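Local atomic coordinates of sugar ABC transporter substrate-binding protein, BlMnBP1 (Bifidobacterium animalis subsp. lactis ATCC 27673, PDB entry 6I5R), a protein that binds beta-manno-oligosaccharides such as mannobiose outside the cell and probably delivers them to the membrane components of an ABC transporter. Residues A[90-95]-A[112-117]; A[190-195]-A[249-254]; A[215-220]-A[238-243]; A[390-395]-A[434-439]. All coordinates share one frame; numbering follows the deposited sequence.

Interaction 1 (A[90-95]-A[112-117]); sequences RLQANN and SNYFVP
Leu91, in the last turn of helix 83-93, sets its two methyls against the rings of Tyr114 and Phe115. The tight part of the contact is at CD2: Leu91 CD2 lies 3.4 Å from Tyr114 CD1 and nearly as close to CG and CB of that residue. Leu91 CD1 extends over one face of the tyrosine ring and also meets Phe115 CZ at 3.7 Å. The leucine's first torsion, -111°, is away from a staggered position, consistent with a side chain fitted against both rings. The backbone takes part too, since Leu91 O approaches Tyr114 CE1 to 3.4 Å. Within the loop, Tyr114 CB sits over the centre of the Phe115 ring, which packs the two neighbours against each other. Toward solvent the fit slackens: exposed Gln92 brings CG no nearer than 4.4 Å to Tyr114 OH. With an alanine at Tyr114 the CB contact would remain, but losing the ring is likely to leave a gap against the Leu91 methyls. No hydrogen bond crosses between the segments, whose contact is apolar; polar ties run instead through residues 325-328, where Tyr114 bonds Lys327 and Val116 bonds Ile325 by their backbones, and Asn94 and Asn95 bond Asn328.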
loop_
_atom_site.group_PDB
_atom_site.type_symbol
_atom_site.label_atom_id
_atom_site.label_comp_id
_atom_site.label_asym_id
_atom_site.label_seq_id
_atom_site.Cartn_x
_atom_site.Cartn_y
_atom_site.Cartn_z
ATOM N N ARG A 90 1.832 19.640 3.556
ATOM C CA ARG A 90 1.328 20.537 2.519
ATOM C C ARG A 90 -0.188 20.594 2.541
ATOM O O ARG A 90 -0.779 21.661 2.353
ATOM C CB ARG A 90 1.816 20.117 1.130
ATOM C CG ARG A 90 3.327 20.199 0.991
ATOM C CD ARG A 90 3.850 21.585 0.615
ATOM N NE ARG A 90 3.459 21.949 -0.740
ATOM C CZ ARG A 90 4.120 21.610 -1.843
ATOM N NH1 ARG A 90 5.225 20.884 -1.763
ATOM N NH2 ARG A 90 3.675 22.000 -3.037
ATOM N N LEU A 91 -0.837 19.452 2.766
ATOM C CA LEU A 91 -2.291 19.454 2.872
ATOM C C LEU A 91 -2.766 20.366 3.993
ATOM O O LEU A 91 -3.737 21.113 3.825
ATOM C CB LEU A 91 -2.816 18.038 3.103
ATOM C CG LEU A 91 -3.604 17.312 2.023
ATOM C CD1 LEU A 91 -4.194 16.023 2.632
ATOM C CD2 LEU A 91 -4.659 18.172 1.407
ATOM N N GLN A 92 -2.105 20.342 5.144
ATOM C CA GLN A 92 -2.579 21.156 6.257
ATOM C C GLN A 92 -2.256 22.640 6.115
ATOM O O GLN A 92 -2.754 23.449 6.902
ATOM C CB GLN A 92 -2.008 20.612 7.568
ATOM C CG GLN A 92 -2.386 19.151 7.727
ATOM C CD GLN A 92 -1.630 18.447 8.819
ATOM O OE1 GLN A 92 -0.530 18.873 9.214
ATOM N NE2 GLN A 92 -2.199 17.350 9.317
ATOM N N ALA A 93 -1.433 23.017 5.157
ATOM C CA ALA A 93 -1.218 24.419 4.829
ATOM C C ALA A 93 -2.388 25.014 4.046
ATOM O O ALA A 93 -2.509 26.238 3.967
ATOM C CB ALA A 93 0.064 24.567 4.013
ATOM N N ASN A 94 -3.222 24.181 3.439
ATOM C CA ASN A 94 -4.487 24.605 2.848
ATOM C C ASN A 94 -4.326 25.759 1.857
ATOM O O ASN A 94 -4.980 26.804 1.974
ATOM C CB ASN A 94 -5.486 25.009 3.937
ATOM C CG ASN A 94 -6.898 25.173 3.410
ATOM O OD1 ASN A 94 -7.275 24.592 2.392
ATOM N ND2 ASN A 94 -7.698 25.962 4.109
ATOM N N ASN A 95 -3.493 25.541 0.847
ATOM C CA ASN A 95 -3.183 26.568 -0.137
ATOM C C ASN A 95 -3.284 25.961 -1.539
ATOM O O ASN A 95 -3.897 24.907 -1.762
ATOM C CB ASN A 95 -1.831 27.203 0.242
ATOM C CG ASN A 95 -0.669 26.232 0.194
ATOM O OD1 ASN A 95 -0.705 25.232 -0.507
ATOM N ND2 ASN A 95 0.384 26.538 0.954
ATOM N N SER A 112 -13.626 15.919 1.697
ATOM C CA SER A 112 -14.243 17.072 1.058
ATOM C C SER A 112 -13.633 18.385 1.518
ATOM O O SER A 112 -13.865 19.407 0.870
ATOM C CB SER A 112 -15.744 17.086 1.320
ATOM O OG SER A 112 -16.001 17.279 2.692
ATOM N N ASN A 113 -12.894 18.398 2.626
ATOM C CA ASN A 113 -12.216 19.621 3.046
ATOM C C ASN A 113 -10.948 19.894 2.255
ATOM O O ASN A 113 -10.361 20.971 2.406
ATOM C CB ASN A 113 -11.852 19.574 4.528
ATOM C CG ASN A 113 -13.066 19.604 5.400
ATOM O OD1 ASN A 113 -14.091 20.163 5.019
ATOM N ND2 ASN A 113 -12.972 19.014 6.576
ATOM N N TYR A 114 -10.535 18.975 1.414
ATOM C CA TYR A 114 -9.257 19.051 0.733
ATOM C C TYR A 114 -9.311 18.726 -0.752
ATOM O O TYR A 114 -8.522 19.300 -1.508
ATOM C CB TYR A 114 -8.255 18.078 1.393
ATOM C CG TYR A 114 -7.873 18.386 2.834
ATOM C CD1 TYR A 114 -7.208 19.564 3.150
ATOM C CD2 TYR A 114 -8.139 17.480 3.868
ATOM C CE1 TYR A 114 -6.823 19.843 4.443
ATOM C CE2 TYR A 114 -7.776 17.777 5.189
ATOM C CZ TYR A 114 -7.105 18.958 5.457
ATOM O OH TYR A 114 -6.724 19.258 6.755
ATOM N N PHE A 115 -10.187 17.824 -1.199
ATOM C CA PHE A 115 -10.039 17.178 -2.486
ATOM C C PHE A 115 -11.279 17.406 -3.326
ATOM O O PHE A 115 -12.408 17.482 -2.814
ATOM C CB PHE A 115 -9.795 15.650 -2.347
ATOM C CG PHE A 115 -8.510 15.301 -1.632
ATOM C CD1 PHE A 115 -7.285 15.708 -2.130
ATOM C CD2 PHE A 115 -8.535 14.595 -0.461
ATOM C CE1 PHE A 115 -6.122 15.420 -1.450
ATOM C CE2 PHE A 115 -7.376 14.303 0.213
ATOM C CZ PHE A 115 -6.171 14.732 -0.279
ATOM N N VAL A 116 -11.043 17.505 -4.624
ATOM C CA VAL A 116 -12.131 17.621 -5.602
ATOM C C VAL A 116 -12.822 16.271 -5.747
ATOM O O VAL A 116 -12.148 15.264 -5.994
ATOM C CB VAL A 116 -11.584 18.080 -6.950
ATOM C CG1 VAL A 116 -12.720 18.170 -7.985
ATOM C CG2 VAL A 116 -10.849 19.402 -6.815
ATOM N N PRO A 117 -14.145 16.197 -5.657
ATOM C CA PRO A 117 -14.815 14.924 -5.965
ATOM C C PRO A 117 -14.731 14.648 -7.459
ATOM O O PRO A 117 -14.982 15.531 -8.280
ATOM C CB PRO A 117 -16.263 15.150 -5.492
ATOM C CG PRO A 117 -16.448 16.641 -5.509
ATOM C CD PRO A 117 -15.091 17.270 -5.286
#

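Interaction 2 (A[190-195]-A[249-254])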
loop_
_atom_site.group_PDB
_atom_site.type_symbol
_atom_site.label_atom_id
_atom_site.label_comp_id
_atom_site.label_asym_id
_atom_site.label_seq_id
_atom_site.Cartn_x
_atom_site.Cartn_y
_atom_site.Cartn_z
ATOM N N LEU A 190 14.980 -12.367 6.897
ATOM C CA LEU A 190 13.937 -11.366 6.713
ATOM C C LEU A 190 14.532 -10.009 7.049
ATOM O O LEU A 190 14.985 -9.790 8.174
ATOM C CB LEU A 190 12.714 -11.673 7.584
ATOM C CG LEU A 190 11.465 -10.794 7.402
ATOM C CD1 LEU A 190 10.171 -11.513 7.715
ATOM C CD2 LEU A 190 11.599 -9.552 8.301
ATOM N N TYR A 191 14.536 -9.105 6.075
ATOM C CA TYR A 191 15.093 -7.775 6.262
ATOM C C TYR A 191 13.950 -6.847 6.614
ATOM O O TYR A 191 12.963 -6.781 5.880
ATOM C CB TYR A 191 15.797 -7.304 4.996
ATOM C CG TYR A 191 16.677 -6.106 5.160
ATOM C CD1 TYR A 191 17.975 -6.237 5.597
ATOM C CD2 TYR A 191 16.221 -4.844 4.835
ATOM C CE1 TYR A 191 18.801 -5.139 5.727
ATOM C CE2 TYR A 191 17.038 -3.749 4.953
ATOM C CZ TYR A 191 18.330 -3.892 5.408
ATOM O OH TYR A 191 19.160 -2.799 5.514
ATOM N N THR A 192 14.071 -6.145 7.735
ATOM C CA THR A 192 12.910 -5.447 8.237
ATOM C C THR A 192 12.710 -4.079 7.603
ATOM O O THR A 192 11.587 -3.599 7.610
ATOM C CB THR A 192 12.982 -5.206 9.750
ATOM O OG1 THR A 192 14.120 -4.376 10.030
ATOM C CG2 THR A 192 13.073 -6.486 10.514
ATOM N N ASN A 193 13.770 -3.452 7.078
ATOM C CA ASN A 193 13.731 -2.042 6.673
ATOM C C ASN A 193 13.121 -1.196 7.783
ATOM O O ASN A 193 12.345 -0.273 7.542
ATOM C CB ASN A 193 12.983 -1.852 5.357
ATOM C CG ASN A 193 13.911 -1.955 4.154
ATOM O OD1 ASN A 193 14.899 -1.238 4.081
ATOM N ND2 ASN A 193 13.612 -2.874 3.231
ATOM N N PHE A 194 13.525 -1.509 9.009
ATOM C CA PHE A 194 13.074 -0.794 10.195
ATOM C C PHE A 194 13.117 0.719 10.000
ATOM O O PHE A 194 12.222 1.435 10.453
ATOM C CB PHE A 194 13.963 -1.232 11.378
ATOM C CG PHE A 194 13.740 -0.477 12.645
ATOM C CD1 PHE A 194 14.416 0.724 12.885
ATOM C CD2 PHE A 194 12.903 -0.976 13.626
ATOM C CE1 PHE A 194 14.221 1.412 14.066
ATOM C CE2 PHE A 194 12.709 -0.286 14.808
ATOM C CZ PHE A 194 13.380 0.919 15.019
ATOM N N VAL A 195 14.140 1.226 9.309
ATOM C CA VAL A 195 14.343 2.671 9.333
ATOM C C VAL A 195 13.262 3.393 8.532
ATOM O O VAL A 195 12.960 4.556 8.808
ATOM C CB VAL A 195 15.757 3.043 8.835
ATOM C CG1 VAL A 195 15.853 4.515 8.370
ATOM C CG2 VAL A 195 16.782 2.785 9.933
ATOM N N ASP A 249 8.435 -12.781 16.042
ATOM C CA ASP A 249 9.202 -14.021 16.163
ATOM C C ASP A 249 10.435 -13.996 15.282
ATOM O O ASP A 249 11.492 -14.506 15.666
ATOM C CB ASP A 249 8.334 -15.222 15.778
ATOM C CG ASP A 249 7.355 -15.601 16.857
ATOM O OD1 ASP A 249 7.475 -15.081 17.990
ATOM O OD2 ASP A 249 6.451 -16.405 16.549
ATOM N N ALA A 250 10.308 -13.461 14.072
ATOM C CA ALA A 250 11.451 -13.414 13.169
ATOM C C ALA A 250 12.597 -12.622 13.782
ATOM O O ALA A 250 13.767 -12.988 13.626
ATOM C CB ALA A 250 11.036 -12.793 11.837
ATOM N N VAL A 251 12.281 -11.518 14.472
ATOM C CA VAL A 251 13.314 -10.722 15.135
ATOM C C VAL A 251 13.838 -11.440 16.377
ATOM O O VAL A 251 15.048 -11.485 16.632
ATOM C CB VAL A 251 12.757 -9.334 15.499
ATOM C CG1 VAL A 251 13.788 -8.509 16.275
ATOM C CG2 VAL A 251 12.316 -8.595 14.227
ATOM N N ALA A 252 12.928 -11.963 17.194
ATOM C CA ALA A 252 13.338 -12.589 18.444
ATOM C C ALA A 252 14.167 -13.840 18.188
ATOM O O ALA A 252 15.087 -14.137 18.960
ATOM C CB ALA A 252 12.111 -12.930 19.287
ATOM N N ASN A 253 13.849 -14.579 17.121
ATOM C CA ASN A 253 14.573 -15.787 16.724
ATOM C C ASN A 253 15.928 -15.486 16.096
ATOM O O ASN A 253 16.683 -16.428 15.798
ATOM C CB ASN A 253 13.719 -16.605 15.741
ATOM C CG ASN A 253 12.538 -17.315 16.420
ATOM O OD1 ASN A 253 12.582 -17.576 17.616
ATOM N ND2 ASN A 253 11.464 -17.597 15.651
ATOM N N GLY A 254 16.259 -14.215 15.908
ATOM C CA GLY A 254 17.516 -13.847 15.288
ATOM C C GLY A 254 17.544 -14.079 13.799
ATOM O O GLY A 254 18.610 -14.363 13.241
#
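Thr192 and Val251 meet through one methyl each, and Leu190 touches Ala250 alongside them; together these two pairs join the loop after strand 188-190 to the C-terminal turn of helix 239-252. Thr192 can be followed outward. Its CB points toward the helix but makes no close contact with it, serving as the fork between a polar and an apolar branch. The first torsion, 62°, folds OG1 back over its own backbone, where it accepts the N-H of Phe194 at 3.1 Å between Phe194 N and Thr192 OG1. That bond is bent, 137° at the hydrogen, and defines an ST turn. The same oxygen also hydrogen-bonds Glu257, just beyond the helix, so the polar branch links the loop to the chain that follows the helix. The other branch, Thr192 CG2, faces the helix and comes to 4.3 Å from Val251 CG2, while Leu190 CD2 lies 4.1 Å from Thr192 CG2. Leu190 CD1 in turn approaches Ala250 CB to 4.4 Å. Thr256 packs against Leu190, Thr192 and Val251, and Ala418 and Ala419 of helix 409-420 cover part of Val251. Just beyond the contact the helix ends in a Schellman motif at Gly254, which has positive phi and whose N bonds Val251 O at 3.1 Å. The carbon-carbon distances are long and only 98 Å² is buried between the segments. The segments themselves therefore meet by a light apolar contact, while polar bonds, from the Leu190 backbone to Tyr255 and from Thr192 to Glu257, hold the loop next to the helix.

Interaction 3 (A[215-220]-A[238-243]); sequences PKFMNQ and THPYAV. With ZN (zinc ion), chain D.
A small, largely buried aromatic contact joins the start of helix 217-224 to the first turn of helix 239-252, where Phe217 leans on Pro240 and His239. The phenylalanine carries CG anti to its backbone N (chi1 -170°), which extends the ring toward the second segment. There Phe217 CE2 lies 4.0 Å from Pro240 CG, and Phe217 CZ is 4.1 Å from Pro240 CD. The two side chains arrive from opposite directions, so Phe217 CE2 and CZ meet the CG and CD of the proline. Phe217 CE1 also stands 4.3 Å from His239 CD2, a looser approach, with the two ring planes close to perpendicular. Both helices belong to the two-lobed solute-binding protein fold, and a wider, pi-type turn marks residues 217-220. Proline suits the opening of helix 239-252, since a residue in the first turn needs no N-H for an intrahelical bond. Ala208 and Thr212 also pack around Phe217, and Ile207 against Pro240. The imidazole has a polar task as well: His239 NE2 binds a zinc ion at 2.0 Å, with modelled waters, some implausibly close together, around the rest. At the other ring nitrogen, His239 ND1 donates to Thr238 OG1 at 2.9 Å, nearly straight at 171° and within the ring plane. Thr238 OG1 is itself hydrogen-bonded to Ala235 O, making the threonine a second-shell residue that probably restrains the imidazole's rotation with NE2 toward the metal.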
loop_
_atom_site.group_PDB
_atom_site.type_symbol
_atom_site.label_atom_id
_atom_site.label_comp_id
_atom_site.label_asym_id
_atom_site.label_seq_id
_atom_site.Cartn_x
_atom_site.Cartn_y
_atom_site.Cartn_z
ATOM N N PRO A 215 -13.620 -10.197 3.586
ATOM C CA PRO A 215 -13.546 -8.863 2.967
ATOM C C PRO A 215 -14.174 -7.765 3.796
ATOM O O PRO A 215 -13.910 -6.589 3.548
ATOM C CB PRO A 215 -14.300 -9.051 1.644
ATOM C CG PRO A 215 -14.188 -10.527 1.360
ATOM C CD PRO A 215 -14.307 -11.167 2.713
ATOM N N LYS A 216 -15.020 -8.107 4.740
ATOM C CA LYS A 216 -15.635 -7.130 5.623
ATOM C C LYS A 216 -14.795 -6.844 6.867
ATOM O O LYS A 216 -15.202 -6.019 7.691
ATOM C CB LYS A 216 -17.017 -7.617 6.078
ATOM C CG LYS A 216 -18.040 -7.739 4.964
ATOM C CD LYS A 216 -19.434 -8.100 5.445
ATOM C CE LYS A 216 -20.403 -8.129 4.263
ATOM N NZ LYS A 216 -21.787 -8.454 4.739
ATOM N N PHE A 217 -13.648 -7.510 7.044
ATOM C CA PHE A 217 -12.935 -7.376 8.306
ATOM C C PHE A 217 -12.448 -5.947 8.526
ATOM O O PHE A 217 -12.617 -5.381 9.607
ATOM C CB PHE A 217 -11.736 -8.312 8.364
ATOM C CG PHE A 217 -11.120 -8.367 9.731
ATOM C CD1 PHE A 217 -11.658 -9.200 10.702
ATOM C CD2 PHE A 217 -10.074 -7.535 10.071
ATOM C CE1 PHE A 217 -11.136 -9.228 11.968
ATOM C CE2 PHE A 217 -9.540 -7.566 11.357
ATOM C CZ PHE A 217 -10.075 -8.416 12.296
ATOM N N MET A 218 -11.827 -5.359 7.505
ATOM C CA MET A 218 -11.184 -4.059 7.676
ATOM C C MET A 218 -12.183 -2.972 8.048
ATOM O O MET A 218 -11.960 -2.218 8.995
ATOM C CB MET A 218 -10.459 -3.648 6.394
ATOM C CG MET A 218 -9.819 -2.296 6.523
ATOM S SD MET A 218 -8.348 -2.395 7.574
ATOM C CE MET A 218 -7.151 -2.905 6.364
ATOM N N ASN A 219 -13.250 -2.820 7.265
ATOM C CA ASN A 219 -14.146 -1.681 7.432
ATOM C C ASN A 219 -15.344 -1.975 8.319
ATOM O O ASN A 219 -15.992 -1.037 8.782
ATOM C CB ASN A 219 -14.629 -1.187 6.059
ATOM C CG ASN A 219 -13.502 -0.566 5.254
ATOM O OD1 ASN A 219 -12.699 0.176 5.815
ATOM N ND2 ASN A 219 -13.434 -0.858 3.946
ATOM N N GLN A 220 -15.648 -3.243 8.590
ATOM C CA GLN A 220 -16.793 -3.557 9.431
ATOM C C GLN A 220 -16.378 -4.206 10.750
ATOM O O GLN A 220 -16.726 -3.706 11.825
ATOM C CB GLN A 220 -17.790 -4.465 8.695
ATOM C CG GLN A 220 -18.468 -3.782 7.523
ATOM C CD GLN A 220 -19.565 -4.622 6.875
ATOM O OE1 GLN A 220 -20.191 -5.477 7.513
ATOM N NE2 GLN A 220 -19.812 -4.371 5.613
ATOM N N THR A 238 -4.016 -17.436 12.634
ATOM C CA THR A 238 -4.712 -16.501 11.759
ATOM C C THR A 238 -4.978 -15.200 12.517
ATOM O O THR A 238 -4.609 -15.035 13.681
ATOM C CB THR A 238 -6.054 -17.056 11.251
ATOM O OG1 THR A 238 -6.975 -17.157 12.353
ATOM C CG2 THR A 238 -5.807 -18.410 10.617
ATOM N N HIS A 239 -5.671 -14.287 11.823
ATOM C CA HIS A 239 -6.101 -13.001 12.353
ATOM C C HIS A 239 -4.892 -12.078 12.593
ATOM O O HIS A 239 -3.747 -12.491 12.414
ATOM C CB HIS A 239 -6.886 -13.222 13.629
ATOM C CG HIS A 239 -8.306 -13.590 13.375
ATOM N ND1 HIS A 239 -8.666 -14.804 12.830
ATOM C CD2 HIS A 239 -9.450 -12.879 13.502
ATOM C CE1 HIS A 239 -9.979 -14.833 12.658
ATOM N NE2 HIS A 239 -10.477 -13.687 13.081
ATOM N N PRO A 240 -5.150 -10.802 12.965
ATOM C CA PRO A 240 -4.017 -9.867 13.055
ATOM C C PRO A 240 -2.889 -10.327 13.975
ATOM O O PRO A 240 -1.722 -10.098 13.661
ATOM C CB PRO A 240 -4.679 -8.570 13.534
ATOM C CG PRO A 240 -6.055 -8.648 12.909
ATOM C CD PRO A 240 -6.449 -10.113 13.001
ATOM N N TYR A 241 -3.210 -10.947 15.113
ATOM C CA TYR A 241 -2.172 -11.435 16.022
ATOM C C TYR A 241 -1.113 -12.245 15.283
ATOM O O TYR A 241 0.089 -12.106 15.545
ATOM C CB TYR A 241 -2.836 -12.263 17.138
ATOM C CG TYR A 241 -1.893 -12.913 18.122
ATOM C CD1 TYR A 241 -1.317 -14.145 17.830
ATOM C CD2 TYR A 241 -1.583 -12.316 19.346
ATOM C CE1 TYR A 241 -0.450 -14.749 18.717
ATOM C CE2 TYR A 241 -0.700 -12.915 20.235
ATOM C CZ TYR A 241 -0.154 -14.148 19.915
ATOM O OH TYR A 241 0.707 -14.802 20.767
ATOM N N ALA A 242 -1.538 -13.120 14.376
ATOM C CA ALA A 242 -0.563 -13.988 13.737
ATOM C C ALA A 242 0.375 -13.199 12.847
ATOM O O ALA A 242 1.497 -13.645 12.582
ATOM C CB ALA A 242 -1.261 -15.076 12.928
ATOM N N VAL A 243 -0.083 -12.060 12.326
ATOM C CA VAL A 243 0.759 -11.250 11.458
ATOM C C VAL A 243 1.849 -10.579 12.267
ATOM O O VAL A 243 3.037 -10.672 11.948
ATOM C CB VAL A 243 -0.096 -10.210 10.719
ATOM C CG1 VAL A 243 0.774 -9.244 9.915
ATOM C CG2 VAL A 243 -1.106 -10.893 9.835
HETATM ZN ZN ZN D . -12.437 -13.966 13.226
HETATM O O HOH W 1 -12.125 -15.146 11.613
HETATM O O HOH W 2 -13.352 -15.437 13.040
HETATM O O HOH W 3 -12.850 -12.258 13.283
HETATM O O HOH W 4 -14.661 -14.363 13.350
HETATM O O HOH W 5 -12.256 -14.795 15.295
#

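Interaction 4 (A[390-395]-A[434-439]); sequences DLLANV and QKWAKA. With ZN (zinc ion), chain J.
With chi1 at -168°, the Trp436 indole swings away from its own backbone N, and Val395 CG1 is likewise anti to its N; these two torsions bring the valine methyl down onto the indole. Val395 CG1 stands 3.5 Å from the centroid of the six-membered ring of Trp436, only 12° off the ring normal, which is a CH-pi contact over the face. The second partner arrives differently, because Leu392 CD1 meets the rim near the ring plane, 4.1 Å from Trp436 CH2. One turn beyond the tryptophan, Ala439 CB packs 3.8 Å from Val395 CG1 and 3.5 Å from Val395 O. The small side chain is consistent with the close approach, 5.1 Å between Val395 CA and Ala439 CA, where helices 391-399 and 425-443 cross, their short segments at 126°. The indole is fixed at other points too: NE1 donates to Leu222 O, and Phe229 meets it edge-to-face. Replacing Trp436 by a leucine would probably leave Val395 CG1 without its aromatic face and Leu222 O without this donor. At the start of helix 391-399 the contact gives way to a zinc site. Asp390 chelates the ion with both oxygens, OD1 at 2.2 Å and OD2 at 2.1 Å from the zinc, and Asn394 OD1 binds it at 2.3 Å. Asp107, Ser109 and a water join the site, while Asn394 ND2 donates to Asp390 OD2 from above the carboxylate plane, bracing the two ligands. Helix 391-399 and the residue just before it thus present aliphatic groups to a partner helix and oxygen ligands to a metal, joining two neighbours by unlike chemistries.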
loop_
_atom_site.group_PDB
_atom_site.type_symbol
_atom_site.label_atom_id
_atom_site.label_comp_id
_atom_site.label_asym_id
_atom_site.label_seq_id
_atom_site.Cartn_x
_atom_site.Cartn_y
_atom_site.Cartn_z
ATOM N N ASP A 390 -17.161 6.075 8.102
ATOM C CA ASP A 390 -16.172 6.835 8.848
ATOM C C ASP A 390 -15.729 6.127 10.119
ATOM O O ASP A 390 -14.862 6.639 10.841
ATOM C CB ASP A 390 -16.766 8.208 9.199
ATOM C CG ASP A 390 -15.719 9.187 9.673
ATOM O OD1 ASP A 390 -14.551 9.049 9.259
ATOM O OD2 ASP A 390 -16.042 10.100 10.462
ATOM N N LEU A 391 -16.302 4.960 10.409
ATOM C CA LEU A 391 -16.090 4.349 11.710
ATOM C C LEU A 391 -14.635 3.909 11.888
ATOM O O LEU A 391 -14.041 4.141 12.946
ATOM C CB LEU A 391 -17.037 3.160 11.877
ATOM C CG LEU A 391 -16.895 2.519 13.246
ATOM C CD1 LEU A 391 -17.394 3.471 14.324
ATOM C CD2 LEU A 391 -17.635 1.203 13.306
ATOM N N LEU A 392 -14.044 3.299 10.871
ATOM C CA LEU A 392 -12.654 2.859 11.009
ATOM C C LEU A 392 -11.731 4.055 11.206
ATOM O O LEU A 392 -10.837 4.028 12.056
ATOM C CB LEU A 392 -12.202 2.036 9.803
ATOM C CG LEU A 392 -10.717 1.624 9.856
ATOM C CD1 LEU A 392 -10.414 0.565 10.921
ATOM C CD2 LEU A 392 -10.310 1.170 8.456
ATOM N N ALA A 393 -11.916 5.111 10.412
ATOM C CA ALA A 393 -11.043 6.269 10.538
ATOM C C ALA A 393 -11.123 6.862 11.939
ATOM O O ALA A 393 -10.104 7.271 12.513
ATOM C CB ALA A 393 -11.404 7.317 9.483
ATOM N N ASN A 394 -12.325 6.876 12.524
ATOM C CA ASN A 394 -12.541 7.514 13.809
ATOM C C ASN A 394 -12.021 6.670 14.963
ATOM O O ASN A 394 -11.450 7.198 15.919
ATOM C CB ASN A 394 -14.028 7.796 13.978
ATOM C CG ASN A 394 -14.524 8.891 13.051
ATOM O OD1 ASN A 394 -13.764 9.504 12.273
ATOM N ND2 ASN A 394 -15.820 9.090 13.074
ATOM N N VAL A 395 -12.228 5.359 14.910
ATOM C CA VAL A 395 -11.636 4.503 15.929
ATOM C C VAL A 395 -10.124 4.555 15.821
ATOM O O VAL A 395 -9.412 4.516 16.830
ATOM C CB VAL A 395 -12.160 3.062 15.782
ATOM C CG1 VAL A 395 -11.400 2.108 16.705
ATOM C CG2 VAL A 395 -13.680 3.011 16.029
ATOM N N GLN A 434 -6.240 -2.537 24.546
ATOM C CA GLN A 434 -6.877 -1.677 25.542
ATOM C C GLN A 434 -7.137 -0.279 24.974
ATOM O O GLN A 434 -8.205 0.315 25.206
ATOM C CB GLN A 434 -6.005 -1.660 26.812
ATOM C CG GLN A 434 -6.082 -2.995 27.555
ATOM C CD GLN A 434 -4.885 -3.355 28.437
ATOM O OE1 GLN A 434 -3.887 -2.627 28.512
ATOM N NE2 GLN A 434 -4.990 -4.503 29.101
ATOM N N LYS A 435 -6.208 0.229 24.162
ATOM C CA LYS A 435 -6.414 1.513 23.506
ATOM C C LYS A 435 -7.496 1.411 22.445
ATOM O O LYS A 435 -8.334 2.312 22.314
ATOM C CB LYS A 435 -5.112 2.018 22.884
ATOM C CG LYS A 435 -4.070 2.414 23.946
ATOM C CD LYS A 435 -2.761 2.938 23.387
ATOM C CE LYS A 435 -1.783 3.250 24.529
ATOM N NZ LYS A 435 -0.412 3.587 24.025
ATOM N N TRP A 436 -7.489 0.325 21.664
ATOM C CA TRP A 436 -8.525 0.137 20.654
ATOM C C TRP A 436 -9.880 -0.057 21.300
ATOM O O TRP A 436 -10.875 0.520 20.855
ATOM C CB TRP A 436 -8.196 -1.078 19.799
ATOM C CG TRP A 436 -8.998 -1.213 18.589
ATOM C CD1 TRP A 436 -10.096 -2.001 18.425
ATOM C CD2 TRP A 436 -8.744 -0.605 17.330
ATOM N NE1 TRP A 436 -10.556 -1.907 17.139
ATOM C CE2 TRP A 436 -9.740 -1.051 16.448
ATOM C CE3 TRP A 436 -7.789 0.299 16.870
ATOM C CZ2 TRP A 436 -9.809 -0.628 15.140
ATOM C CZ3 TRP A 436 -7.855 0.704 15.582
ATOM C CH2 TRP A 436 -8.865 0.255 14.726
ATOM N N ALA A 437 -9.920 -0.844 22.372
ATOM C CA ALA A 437 -11.179 -1.160 23.025
ATOM C C ALA A 437 -11.883 0.104 23.511
ATOM O O ALA A 437 -13.106 0.215 23.383
ATOM C CB ALA A 437 -10.925 -2.150 24.157
ATOM N N LYS A 438 -11.122 1.090 24.016
ATOM C CA LYS A 438 -11.722 2.351 24.442
ATOM C C LYS A 438 -12.227 3.125 23.245
ATOM O O LYS A 438 -13.291 3.747 23.302
ATOM C CB LYS A 438 -10.716 3.182 25.242
ATOM C CG LYS A 438 -10.603 2.680 26.679
ATOM C CD LYS A 438 -9.329 3.112 27.406
ATOM C CE LYS A 438 -9.274 4.594 27.661
ATOM N NZ LYS A 438 -8.196 4.825 28.722
ATOM N N ALA A 439 -11.474 3.090 22.144
ATOM C CA ALA A 439 -11.853 3.832 20.954
ATOM C C ALA A 439 -13.094 3.234 20.298
ATOM O O ALA A 439 -13.947 3.967 19.779
ATOM C CB ALA A 439 -10.677 3.857 19.979
HETATM ZN ZN ZN J . -14.064 10.837 10.449
HETATM O O HOH W 6 -15.054 11.499 12.218
#

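Along the chain, interaction 1 closes first; interaction 3 is nested inside the loop closed by interaction 2, and interaction 4 follows. Interactions 2 and 3 share helix 239-252, one at each end, with centres 22 Å apart and nearest atoms about 7 Å apart. Interactions 3 and 4, 15 Å between centres, touch directly: Leu392 CD1 packs 3.7 Å from Met218 O, linking helix 217-224 to the C-terminal helices. Interactions 1 and 2 lie 37 Å apart on opposite sides of the chain's centre. Interaction 4 is about 10 Å from interaction 1 at nearest atoms, and its zinc site includes Asp107 and Ser109, which precede segment 112-117. C-terminal helices therefore connect distant parts of this two-lobed binding protein.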